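Local coordinates for signal transduction protein PmrD (Escherichia coli, PDB 4HN7), which binds phosphorylated BasR and so promotes transcription of BasR-activated genes, giving polymyxin resistance in some natural isolates, at residues 1-6 and 42-48; 6-10 and 77-81; 35-39 and 60-64. All coordinates share one frame; numbering follows the deposited sequence.

Contact 1: residues 1-6 and 42-48; sequences MEWLVK and VGDLLSP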
loop_
_atom_site.group_PDB
_atom_site.type_symbol
_atom_site.label_atom_id
_atom_site.label_comp_id
_atom_site.label_asym_id
_atom_site.label_seq_id
_atom_site.Cartn_x
_atom_site.Cartn_y
_atom_site.Cartn_z
ATOM N N MET A 1 -4.282 -0.284 17.096
ATOM C CA MET A 1 -3.470 0.857 17.592
ATOM C C MET A 1 -2.688 1.550 16.510
ATOM O O MET A 1 -2.093 0.946 15.624
ATOM C CB MET A 1 -2.464 0.410 18.649
ATOM C CG MET A 1 -3.050 0.176 20.005
ATOM S SD MET A 1 -1.721 -0.193 21.135
ATOM C CE MET A 1 -2.690 -0.495 22.628
ATOM N N GLU A 2 -2.637 2.849 16.677
ATOM C CA GLU A 2 -1.819 3.706 15.906
ATOM C C GLU A 2 -0.550 3.900 16.682
ATOM O O GLU A 2 -0.546 3.818 17.901
ATOM C CB GLU A 2 -2.569 4.994 15.706
ATOM C CG GLU A 2 -3.847 4.802 14.865
ATOM C CD GLU A 2 -4.628 6.109 14.608
ATOM O OE1 GLU A 2 -4.625 6.957 15.506
ATOM O OE2 GLU A 2 -5.274 6.298 13.548
ATOM N N TRP A 3 0.533 4.165 15.976
ATOM C CA TRP A 3 1.844 4.184 16.575
ATOM C C TRP A 3 2.449 5.406 16.076
ATOM O O TRP A 3 2.277 5.716 14.946
ATOM C CB TRP A 3 2.630 3.012 16.072
ATOM C CG TRP A 3 2.039 1.706 16.527
ATOM C CD1 TRP A 3 1.150 0.897 15.846
ATOM C CD2 TRP A 3 2.250 1.075 17.825
ATOM N NE1 TRP A 3 0.799 -0.170 16.657
ATOM C CE2 TRP A 3 1.475 -0.089 17.853
ATOM C CE3 TRP A 3 3.048 1.377 18.935
ATOM C CZ2 TRP A 3 1.469 -0.925 18.954
ATOM C CZ3 TRP A 3 3.028 0.549 20.024
ATOM C CH2 TRP A 3 2.269 -0.598 20.025
ATOM N N LEU A 4 3.200 6.082 16.903
ATOM C CA LEU A 4 3.975 7.213 16.459
ATOM C C LEU A 4 5.426 6.785 16.315
ATOM O O LEU A 4 5.999 6.189 17.210
ATOM C CB LEU A 4 3.851 8.300 17.500
ATOM C CG LEU A 4 3.300 9.646 17.027
ATOM C CD1 LEU A 4 2.878 9.665 15.570
ATOM C CD2 LEU A 4 2.117 10.052 17.895
ATOM N N VAL A 5 6.027 7.048 15.184
ATOM C CA VAL A 5 7.421 6.701 15.025
ATOM C C VAL A 5 8.285 7.656 15.806
ATOM O O VAL A 5 8.382 8.787 15.413
ATOM C CB VAL A 5 7.833 6.817 13.584
ATOM C CG1 VAL A 5 9.298 6.429 13.420
ATOM C CG2 VAL A 5 6.894 5.986 12.723
ATOM N N LYS A 6 8.918 7.201 16.883
ATOM C CA LYS A 6 9.784 8.040 17.719
ATOM C C LYS A 6 11.212 8.079 17.244
ATOM O O LYS A 6 11.871 9.045 17.511
ATOM C CB LYS A 6 9.791 7.581 19.165
ATOM C CG LYS A 6 8.545 7.963 19.978
ATOM C CD LYS A 6 8.435 9.467 20.177
ATOM C CE LYS A 6 8.429 9.845 21.659
ATOM N NZ LYS A 6 9.074 11.180 21.903
ATOM N N VAL A 42 10.521 10.127 11.439
ATOM C CA VAL A 42 10.056 10.347 12.778
ATOM C C VAL A 42 8.974 11.411 12.747
ATOM O O VAL A 42 8.982 12.315 11.896
ATOM C CB VAL A 42 11.202 10.566 13.816
ATOM C CG1 VAL A 42 12.526 10.617 13.141
ATOM C CG2 VAL A 42 11.005 11.780 14.663
ATOM N N GLY A 43 8.016 11.208 13.668
ATOM C CA GLY A 43 6.809 11.996 13.814
ATOM C C GLY A 43 5.708 11.542 12.892
ATOM O O GLY A 43 4.658 12.167 12.885
ATOM N N ASP A 44 5.945 10.491 12.098
ATOM C CA ASP A 44 4.887 9.796 11.380
ATOM C C ASP A 44 3.976 8.918 12.263
ATOM O O ASP A 44 4.325 8.412 13.338
ATOM C CB ASP A 44 5.441 9.003 10.224
ATOM C CG ASP A 44 5.947 9.905 9.094
ATOM O OD1 ASP A 44 6.457 9.411 8.056
ATOM O OD2 ASP A 44 5.841 11.135 9.241
ATOM N N LEU A 45 2.737 8.837 11.807
ATOM C CA LEU A 45 1.734 8.011 12.399
ATOM C C LEU A 45 1.612 6.763 11.509
ATOM O O LEU A 45 1.476 6.871 10.294
ATOM C CB LEU A 45 0.398 8.742 12.372
ATOM C CG LEU A 45 -0.869 8.054 12.857
ATOM C CD1 LEU A 45 -0.868 8.043 14.337
ATOM C CD2 LEU A 45 -2.091 8.785 12.377
ATOM N N LEU A 46 1.596 5.592 12.136
ATOM C CA LEU A 46 1.231 4.342 11.452
ATOM C C LEU A 46 -0.089 3.807 11.948
ATOM O O LEU A 46 -0.226 3.574 13.123
ATOM C CB LEU A 46 2.278 3.280 11.710
ATOM C CG LEU A 46 3.649 3.676 11.219
ATOM C CD1 LEU A 46 4.594 2.711 11.855
ATOM C CD2 LEU A 46 3.741 3.618 9.714
ATOM N N SER A 47 -1.044 3.582 11.062
ATOM C CA SER A 47 -2.371 3.195 11.478
ATOM C C SER A 47 -2.638 1.855 10.882
ATOM O O SER A 47 -2.349 1.648 9.721
ATOM C CB SER A 47 -3.353 4.209 10.944
ATOM O OG SER A 47 -2.612 5.332 10.422
ATOM N N PRO A 48 -3.211 0.937 11.663
ATOM C CA PRO A 48 -3.547 -0.401 11.194
ATOM C C PRO A 48 -4.490 -0.403 10.033
ATOM O O PRO A 48 -5.433 0.333 10.067
ATOM C CB PRO A 48 -4.250 -1.016 12.375
ATOM C CG PRO A 48 -4.750 0.137 13.127
ATOM C CD PRO A 48 -3.723 1.183 13.007
#
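W3 and L46 form an antiparallel hydrogen-bonded pair: L46 N gives W3 O a bond of 2.9 Å. W3 N returns one of 3.0 Å to L46 O. L4 and L45 follow as a non-hydrogen-bonded pair. Ahead of strand 45-50 the pairing already exists, for V5 N donates a hydrogen bond to D44 O at 2.9 Å and G43 N another to V5 O at 3.0 Å; a positive phi (84°) turns the chain at G43. The tight part is V5, which is buried. Its chi1 of -179° sets V5 CG1 trans to the backbone N and against V42 CA, and turns V5 CG2 to L46 CD1 at 4.1 Å. L21 of strand 16-23 touches both V5 and L46, placing them in the interior. On the more exposed side, E2 stretches beyond CG across S47, its CB 3.8 Å from L45 CD1, and E2 OE2 forms a salt bridge with R58. At the margin, P48 CD lies 3.1 Å from M1 O. The sheet seam is therefore held by backbone amides and carbonyls, with an apolar patch beneath it and a charged group outside, consistent with strands that close a barrel.

Contact 2: residues 6-10 and 77-81; sequences KKSCC and WERQC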
loop_
_atom_site.group_PDB
_atom_site.type_symbol
_atom_site.label_atom_id
_atom_site.label_comp_id
_atom_site.label_asym_id
_atom_site.label_seq_id
_atom_site.Cartn_x
_atom_site.Cartn_y
_atom_site.Cartn_z
ATOM N N LYS A 6 8.918 7.201 16.883
ATOM C CA LYS A 6 9.784 8.040 17.719
ATOM C C LYS A 6 11.212 8.079 17.244
ATOM O O LYS A 6 11.871 9.045 17.511
ATOM C CB LYS A 6 9.791 7.581 19.165
ATOM C CG LYS A 6 8.545 7.963 19.978
ATOM C CD LYS A 6 8.435 9.467 20.177
ATOM C CE LYS A 6 8.429 9.845 21.659
ATOM N NZ LYS A 6 9.074 11.180 21.903
ATOM N N LYS A 7 11.692 7.041 16.575
ATOM C CA LYS A 7 13.059 6.976 16.074
ATOM C C LYS A 7 13.094 6.061 14.919
ATOM O O LYS A 7 12.444 5.066 14.971
ATOM C CB LYS A 7 13.999 6.310 17.052
ATOM C CG LYS A 7 14.082 6.868 18.454
ATOM C CD LYS A 7 14.522 5.737 19.380
ATOM C CE LYS A 7 14.965 6.217 20.751
ATOM N NZ LYS A 7 16.422 6.528 20.752
ATOM N N SER A 8 13.943 6.351 13.935
ATOM C CA SER A 8 14.140 5.575 12.681
ATOM C C SER A 8 15.630 5.244 12.449
ATOM O O SER A 8 16.526 5.839 13.034
ATOM C CB SER A 8 13.559 6.325 11.465
ATOM O OG SER A 8 13.835 5.677 10.242
ATOM N N CYS A 9 15.864 4.264 11.599
ATOM C CA CYS A 9 17.134 3.548 11.517
ATOM C C CYS A 9 17.030 2.781 10.205
ATOM O O CYS A 9 15.999 2.162 9.906
ATOM C CB CYS A 9 17.284 2.576 12.703
ATOM S SG CYS A 9 18.979 2.288 13.319
ATOM N N CYS A 10 18.090 2.821 9.418
ATOM C CA CYS A 10 17.948 2.604 7.992
ATOM C C CYS A 10 18.658 1.344 7.537
ATOM O O CYS A 10 19.354 0.668 8.323
ATOM C CB CYS A 10 18.463 3.838 7.241
ATOM S SG CYS A 10 19.823 4.690 8.093
ATOM N N TRP A 77 17.562 -1.642 21.050
ATOM C CA TRP A 77 17.586 -0.744 19.922
ATOM C C TRP A 77 18.976 -0.865 19.281
ATOM O O TRP A 77 19.071 -1.121 18.091
ATOM C CB TRP A 77 17.121 0.709 20.250
ATOM C CG TRP A 77 16.466 1.309 19.043
ATOM C CD1 TRP A 77 15.378 0.811 18.328
ATOM C CD2 TRP A 77 16.895 2.431 18.351
ATOM N NE1 TRP A 77 15.123 1.583 17.231
ATOM C CE2 TRP A 77 16.044 2.586 17.219
ATOM C CE3 TRP A 77 17.909 3.333 18.562
ATOM C CZ2 TRP A 77 16.187 3.602 16.338
ATOM C CZ3 TRP A 77 18.064 4.356 17.672
ATOM C CH2 TRP A 77 17.200 4.493 16.573
ATOM N N GLU A 78 20.061 -0.791 20.048
ATOM C CA GLU A 78 21.376 -0.951 19.413
ATOM C C GLU A 78 21.630 -2.366 18.913
ATOM O O GLU A 78 22.124 -2.533 17.816
ATOM C CB GLU A 78 22.537 -0.449 20.258
ATOM C CG GLU A 78 23.767 -0.087 19.399
ATOM C CD GLU A 78 23.447 0.553 18.024
ATOM O OE1 GLU A 78 22.607 1.481 17.950
ATOM O OE2 GLU A 78 24.042 0.137 16.995
ATOM N N ARG A 79 21.260 -3.388 19.660
ATOM C CA ARG A 79 21.200 -4.729 19.066
ATOM C C ARG A 79 20.533 -4.770 17.673
ATOM O O ARG A 79 20.962 -5.530 16.805
ATOM C CB ARG A 79 20.431 -5.678 19.978
ATOM C CG ARG A 79 21.269 -6.375 21.039
ATOM C CD ARG A 79 20.486 -7.487 21.739
ATOM N NE ARG A 79 20.025 -8.530 20.810
ATOM C CZ ARG A 79 20.638 -9.696 20.563
ATOM N NH1 ARG A 79 21.779 -10.046 21.169
ATOM N NH2 ARG A 79 20.093 -10.534 19.692
ATOM N N GLN A 80 19.474 -3.970 17.479
ATOM C CA GLN A 80 18.614 -4.020 16.268
ATOM C C GLN A 80 19.011 -3.048 15.149
ATOM O O GLN A 80 18.753 -3.307 13.961
ATOM C CB GLN A 80 17.171 -3.753 16.667
ATOM C CG GLN A 80 16.397 -5.009 16.913
ATOM C CD GLN A 80 16.384 -5.847 15.658
ATOM O OE1 GLN A 80 16.035 -5.370 14.568
ATOM N NE2 GLN A 80 16.797 -7.091 15.791
ATOM N N CYS A 81 19.622 -1.929 15.547
ATOM C CA CYS A 81 20.283 -1.001 14.627
ATOM C C CYS A 81 21.642 -1.539 14.110
ATOM O O CYS A 81 22.306 -0.875 13.300
ATOM C CB CYS A 81 20.428 0.389 15.280
ATOM S SG CYS A 81 18.912 1.427 15.191
#
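A disulfide ties strand 3-9 to helix 74-84: C9 SG and C81 SG are bonded at 2.1 Å, with a C-S-S-C torsion of 150°, far from the roughly 90° usual for disulfides. Beside this bridge stands the indole of W77, one helical turn before C81, flanked on its two faces. Over one face runs K7, whose CD sits 3.9 Å from the centroid of the six-membered ring, only 4° off the normal, as a CH-pi contact. The lysine chain bends at its last torsion, and K7 NZ comes to 4.5 Å from the same centroid in an off-centre cation-pi contact. The opposite face carries C81 SG, displaced toward the rim, while C9 SG approaches obliquely and C9 CB packs 3.9 Å from W77 CZ2. At the ring edge, near its plane, S8 O lies 3.8 Å from W77 CH2. K6 and K7 both face M20 in a classic beta bulge, and M20 also touches W77. With no hydrogen bond between the two segments, the helix is joined here by one covalent link and by dispersion and cation-pi attraction around a single indole.

Contact 3: residues 35-39 and 60-64; sequences KSDFA and KLHTV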
loop_
_atom_site.group_PDB
_atom_site.type_symbol
_atom_site.label_atom_id
_atom_site.label_comp_id
_atom_site.label_asym_id
_atom_site.label_seq_id
_atom_site.Cartn_x
_atom_site.Cartn_y
_atom_site.Cartn_z
ATOM N N LYS A 35 9.028 -3.066 6.556
ATOM C CA LYS A 35 9.391 -3.007 5.195
ATOM C C LYS A 35 8.384 -2.087 4.500
ATOM O O LYS A 35 7.185 -2.259 4.666
ATOM C CB LYS A 35 9.262 -4.411 4.647
ATOM C CG LYS A 35 9.756 -4.562 3.243
ATOM C CD LYS A 35 9.123 -5.766 2.558
ATOM C CE LYS A 35 9.853 -6.158 1.270
ATOM N NZ LYS A 35 10.479 -5.009 0.542
ATOM N N SER A 36 8.861 -1.133 3.713
ATOM C CA SER A 36 7.954 -0.264 2.970
ATOM C C SER A 36 8.623 0.206 1.735
ATOM O O SER A 36 9.833 0.337 1.698
ATOM C CB SER A 36 7.617 1.014 3.780
ATOM O OG SER A 36 6.693 1.853 3.082
ATOM N N ASP A 37 7.825 0.539 0.746
ATOM C CA ASP A 37 8.329 1.269 -0.410
ATOM C C ASP A 37 8.338 2.794 -0.163
ATOM O O ASP A 37 8.934 3.529 -0.933
ATOM C CB ASP A 37 7.509 0.936 -1.671
ATOM C CG ASP A 37 7.580 -0.549 -2.064
ATOM O OD1 ASP A 37 8.640 -1.176 -1.877
ATOM O OD2 ASP A 37 6.570 -1.084 -2.568
ATOM N N PHE A 38 7.713 3.265 0.909
ATOM C CA PHE A 38 7.685 4.682 1.199
ATOM C C PHE A 38 8.444 4.983 2.430
ATOM O O PHE A 38 8.651 4.130 3.266
ATOM C CB PHE A 38 6.271 5.151 1.400
ATOM C CG PHE A 38 5.397 4.821 0.265
ATOM C CD1 PHE A 38 4.866 3.576 0.158
ATOM C CD2 PHE A 38 5.164 5.732 -0.722
ATOM C CE1 PHE A 38 4.059 3.240 -0.898
ATOM C CE2 PHE A 38 4.362 5.415 -1.796
ATOM C CZ PHE A 38 3.808 4.165 -1.887
ATOM N N ALA A 39 8.826 6.241 2.553
ATOM C CA ALA A 39 9.628 6.674 3.673
ATOM C C ALA A 39 8.768 6.963 4.872
ATOM O O ALA A 39 7.745 7.624 4.796
ATOM C CB ALA A 39 10.419 7.919 3.304
ATOM N N LYS A 60 -3.719 5.357 2.959
ATOM C CA LYS A 60 -3.904 3.912 2.719
ATOM C C LYS A 60 -2.997 3.355 1.646
ATOM O O LYS A 60 -2.621 2.181 1.684
ATOM C CB LYS A 60 -5.323 3.643 2.275
ATOM C CG LYS A 60 -6.326 3.737 3.387
ATOM C CD LYS A 60 -7.724 3.601 2.821
ATOM C CE LYS A 60 -8.753 3.954 3.869
ATOM N NZ LYS A 60 -8.366 3.284 5.132
ATOM N N LEU A 61 -2.673 4.207 0.690
ATOM C CA LEU A 61 -1.789 3.894 -0.417
ATOM C C LEU A 61 -0.324 3.820 -0.034
ATOM O O LEU A 61 0.492 3.406 -0.856
ATOM C CB LEU A 61 -1.931 4.972 -1.483
ATOM C CG LEU A 61 -2.471 4.602 -2.856
ATOM C CD1 LEU A 61 -3.476 3.476 -2.790
ATOM C CD2 LEU A 61 -3.063 5.837 -3.487
ATOM N N HIS A 62 0.030 4.259 1.176
ATOM C CA HIS A 62 1.395 4.220 1.601
ATOM C C HIS A 62 1.520 3.211 2.693
ATOM O O HIS A 62 1.532 3.554 3.854
ATOM C CB HIS A 62 1.781 5.581 2.064
ATOM C CG HIS A 62 1.832 6.568 0.963
ATOM N ND1 HIS A 62 2.487 7.764 1.074
ATOM C CD2 HIS A 62 1.332 6.526 -0.290
ATOM C CE1 HIS A 62 2.368 8.428 -0.058
ATOM N NE2 HIS A 62 1.656 7.708 -0.897
ATOM N N THR A 63 1.634 1.956 2.310
ATOM C CA THR A 63 1.582 0.903 3.253
ATOM C C THR A 63 2.944 0.526 3.748
ATOM O O THR A 63 3.955 0.896 3.155
ATOM C CB THR A 63 0.917 -0.274 2.618
ATOM O OG1 THR A 63 1.601 -0.504 1.421
ATOM C CG2 THR A 63 -0.499 0.046 2.246
ATOM N N VAL A 64 2.971 -0.109 4.925
ATOM C CA VAL A 64 4.184 -0.697 5.480
ATOM C C VAL A 64 3.865 -2.043 6.116
ATOM O O VAL A 64 2.796 -2.206 6.664
ATOM C CB VAL A 64 4.960 0.195 6.488
ATOM C CG1 VAL A 64 4.376 1.561 6.613
ATOM C CG2 VAL A 64 5.043 -0.440 7.841
#
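An offset stack of F38 on H62 is the striking feature here, because it joins two irregular pieces of chain: the loop after strand 29-35 and a corner leading into strand 63-71. The ring centroids are 4.1 Å apart and the planes only 11° from parallel, with F38 CE2 over the imidazole at 3.6 Å from H62 CD2. The two side chains enter the stack from directions roughly perpendicular to each other, although their ring planes stay nearly parallel. H62 CA adds a CH-pi contact, 4.0 Å from the F38 centroid, while T63 O lies at the ring edge. Nearer the sheet, the hydroxyl of S36 takes the N-H of F38 at 2.8 Å between F38 N and S36 OG, the bond of an ST turn. S36 OG also lies 2.9 Å from T63 O, a possible hydrogen bond whose proton is not settled. Below it, S36 CB rests 3.9 Å from V64 CB, and I56 packs against both residues. F38 also packs on D37 of the second subunit, so the stack lies at the interface of the two subunits. The arrangement is that of an ST turn at a strand exit, here where the end of strand 29-35 lies beside the start of its antiparallel barrel neighbour 63-71.

In the fold
From the N terminus, strand 3-9 enters contact 1 with its first half and contact 2 with its second, the two sharing K6. Contact 1 closes a loop of 35 intervening residues and joins the first strand to strand 45-50, which stands at the other end of the strand order 1-2-3-6-5-4, so this pairing shuts the barrel. Contact 3 spans 20 residues and joins the loop after strand 29-35 to the corner before strand 63-71; it begins inside the loop of contact 1 and ends beyond it, so the two cross, and they touch through L46 and V64. Contact 2 spans 66 residues, crosses contact 1 and encloses contact 3, bringing helix 74-84 onto the barrel. Contacts 2 and 3 have centres about 18 Å apart.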